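Long-range contact in DynF (Micromonospora chersina, PDB 6UBL), which is of unknown function but belongs to the dynemicin (enediyne) biosynthetic pathway and holds a palmitic acid inside its beta barrel, consistent with binding a long hydrophobic molecule: residues T83-M88 and V102-D107. Sequence-based numbering, arbitrary orientation. Where two conformers were deposited one is given.
Sequences TNLIEM and VTLNPD
Leu104 sets its CD1 methyl over one face of the Ile86-Glu87 peptide group, 3.4 Å from Ile86 C, while the side chains of Ile86 and Glu87 both leave from the opposite face. Both residues form backbone hydrogen bonds with Arg65, as a classic beta bulge. The same methyl lies 3.2 Å from Leu85 O. With CG anti to its own carbonyl carbon (chi1 -62°), Leu104 swings both methyls back over strand 83-88, though its CB does not point there. The second branch, CD2, crosses the Leu85 side chain at a slant and meets its CD2 at 3.7 Å. In one of two conformers Met88 runs extended as far as SD and then bends (chi3 65°), which carries CE across Val102, 3.5 Å from CG1, and beside Thr103 O. Met88 CE also approaches Leu104 CD2, at 4.0 Å. An alanine in place of Leu104 would probably bare this face of the bulge peptide and leave Leu85 CD2 without its methyl partner across the hairpin, with Met88 CE keeping Val102. The two strands run roughly antiparallel, their directions 146° apart over these short segments, and are linked through a water that accepts from Met88 N at 3.0 Å and from Leu104 N at 3.1 Å. Beyond this point the second strand ends, and Asn105 OD1 takes the backbone N of Asp107 in an Asx turn. Met88 and Val102 also touch the bound palmitic acid, so the hairpin lines part of the barrel interior. Strand 81-92 pairs with strand 54-68 and, through Thr83 and Leu85, with strand 108-115; Leu85 packs on Val64 and Val135, and Val102 on Phe60 and Phe139, towards strands 54-68 and 129-141.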
loop_
_atom_site.group_PDB
_atom_site.type_symbol
_atom_site.label_atom_id
_atom_site.label_comp_id
_atom_site.label_asym_id
_atom_site.label_seq_id
_atom_site.Cartn_x
_atom_site.Cartn_y
_atom_site.Cartn_z
ATOM N N THR A 83 -4.035 -13.960 8.168
ATOM C CA THR A 83 -3.546 -13.436 9.434
ATOM C C THR A 83 -4.161 -12.071 9.696
ATOM O O THR A 83 -4.523 -11.349 8.771
ATOM C CB THR A 83 -2.018 -13.290 9.408
ATOM O OG1 THR A 83 -1.654 -12.377 8.369
ATOM C CG2 THR A 83 -1.337 -14.632 9.158
ATOM N N ASN A 84 -4.304 -11.734 10.974
ATOM C CA ASN A 84 -4.557 -10.361 11.382
ATOM C C ASN A 84 -3.525 -10.010 12.448
ATOM O O ASN A 84 -3.275 -10.805 13.356
ATOM C CB ASN A 84 -5.928 -10.133 12.039
ATOM C CG ASN A 84 -7.123 -10.206 11.086
ATOM O OD1 ASN A 84 -8.267 -10.182 11.551
ATOM N ND2 ASN A 84 -6.884 -10.266 9.777
ATOM N N LEU A 85 -2.970 -8.805 12.372
ATOM C CA LEU A 85 -2.121 -8.266 13.429
ATOM C C LEU A 85 -3.058 -7.575 14.414
ATOM O O LEU A 85 -3.682 -6.568 14.078
ATOM C CB LEU A 85 -1.109 -7.295 12.830
ATOM C CG LEU A 85 -0.183 -6.532 13.761
ATOM C CD1 LEU A 85 0.610 -7.483 14.631
ATOM C CD2 LEU A 85 0.748 -5.638 12.943
ATOM N N ILE A 86 -3.188 -8.136 15.618
ATOM C CA ILE A 86 -4.212 -7.679 16.556
ATOM C C ILE A 86 -3.684 -6.814 17.696
ATOM O O ILE A 86 -4.486 -6.128 18.357
ATOM C CB ILE A 86 -5.072 -8.830 17.121
ATOM C CG1 ILE A 86 -4.243 -9.774 18.003
ATOM C CG2 ILE A 86 -5.735 -9.613 16.000
ATOM C CD1 ILE A 86 -5.084 -10.867 18.675
ATOM N N GLU A 87 -2.378 -6.821 17.943
ATOM C CA GLU A 87 -1.818 -5.967 18.977
ATOM C C GLU A 87 -0.321 -5.884 18.723
ATOM O O GLU A 87 0.284 -6.844 18.231
ATOM C CB GLU A 87 -2.055 -6.544 20.386
ATOM C CG GLU A 87 -1.874 -5.519 21.504
ATOM C CD GLU A 87 -2.218 -6.067 22.876
ATOM O OE1 GLU A 87 -2.419 -7.290 23.000
ATOM O OE2 GLU A 87 -2.317 -5.263 23.835
ATOM N N MET A 88 0.258 -4.719 19.020
ATOM C CA MET A 88 1.684 -4.492 18.836
ATOM C C MET A 88 2.175 -3.525 19.901
ATOM O O MET A 88 1.410 -2.704 20.421
ATOM C CB MET A 88 1.972 -3.887 17.459
ATOM C CG MET A 88 3.440 -3.629 17.145
ATOM S SD MET A 88 3.603 -3.183 15.406
ATOM C CE MET A 88 2.711 -1.640 15.322
ATOM N N VAL A 102 5.384 2.493 18.887
ATOM C CA VAL A 102 4.565 2.120 17.743
ATOM C C VAL A 102 3.549 1.081 18.184
ATOM O O VAL A 102 3.913 0.042 18.743
ATOM C CB VAL A 102 5.428 1.615 16.578
ATOM C CG1 VAL A 102 4.567 1.366 15.356
ATOM C CG2 VAL A 102 6.532 2.613 16.251
ATOM N N THR A 103 2.273 1.377 17.942
ATOM C CA THR A 103 1.160 0.498 18.269
ATOM C C THR A 103 0.226 0.468 17.066
ATOM O O THR A 103 0.477 1.119 16.049
ATOM C CB THR A 103 0.442 1.009 19.517
ATOM O OG1 THR A 103 -0.002 2.347 19.288
ATOM C CG2 THR A 103 1.382 0.994 20.727
ATOM N N LEU A 104 -0.859 -0.288 17.170
ATOM C CA LEU A 104 -1.829 -0.330 16.088
ATOM C C LEU A 104 -2.847 0.803 16.178
ATOM O O LEU A 104 -3.275 1.209 17.261
ATOM C CB LEU A 104 -2.592 -1.658 16.092
ATOM C CG LEU A 104 -1.758 -2.913 15.872
ATOM C CD1 LEU A 104 -2.704 -4.117 15.906
ATOM C CD2 LEU A 104 -0.982 -2.867 14.580
ATOM N N ASN A 105 -3.256 1.282 15.012
ATOM C CA ASN A 105 -4.375 2.213 14.915
ATOM C C ASN A 105 -5.671 1.433 15.111
ATOM O O ASN A 105 -5.980 0.556 14.297
ATOM C CB ASN A 105 -4.372 2.861 13.539
ATOM C CG ASN A 105 -5.428 3.940 13.395
ATOM O OD1 ASN A 105 -6.405 3.979 14.142
ATOM N ND2 ASN A 105 -5.243 4.816 12.411
ATOM N N PRO A 106 -6.441 1.698 16.173
ATOM C CA PRO A 106 -7.666 0.908 16.408
ATOM C C PRO A 106 -8.728 1.088 15.344
ATOM O O PRO A 106 -9.682 0.301 15.316
ATOM C CB PRO A 106 -8.153 1.399 17.777
ATOM C CG PRO A 106 -7.600 2.785 17.896
ATOM C CD PRO A 106 -6.273 2.775 17.172
ATOM N N ASP A 107 -8.607 2.096 14.476
ATOM C CA ASP A 107 -9.590 2.308 13.423
ATOM C C ASP A 107 -9.366 1.404 12.221
ATOM O O ASP A 107 -10.213 1.379 11.319
ATOM C CB ASP A 107 -9.526 3.743 12.894
ATOM C CG ASP A 107 -9.964 4.778 13.907
ATOM O OD1 ASP A 107 -10.812 4.470 14.761
ATOM O OD2 ASP A 107 -9.485 5.932 13.800
HETATM O O HOH W 1 -1.524 -2.304 19.442
#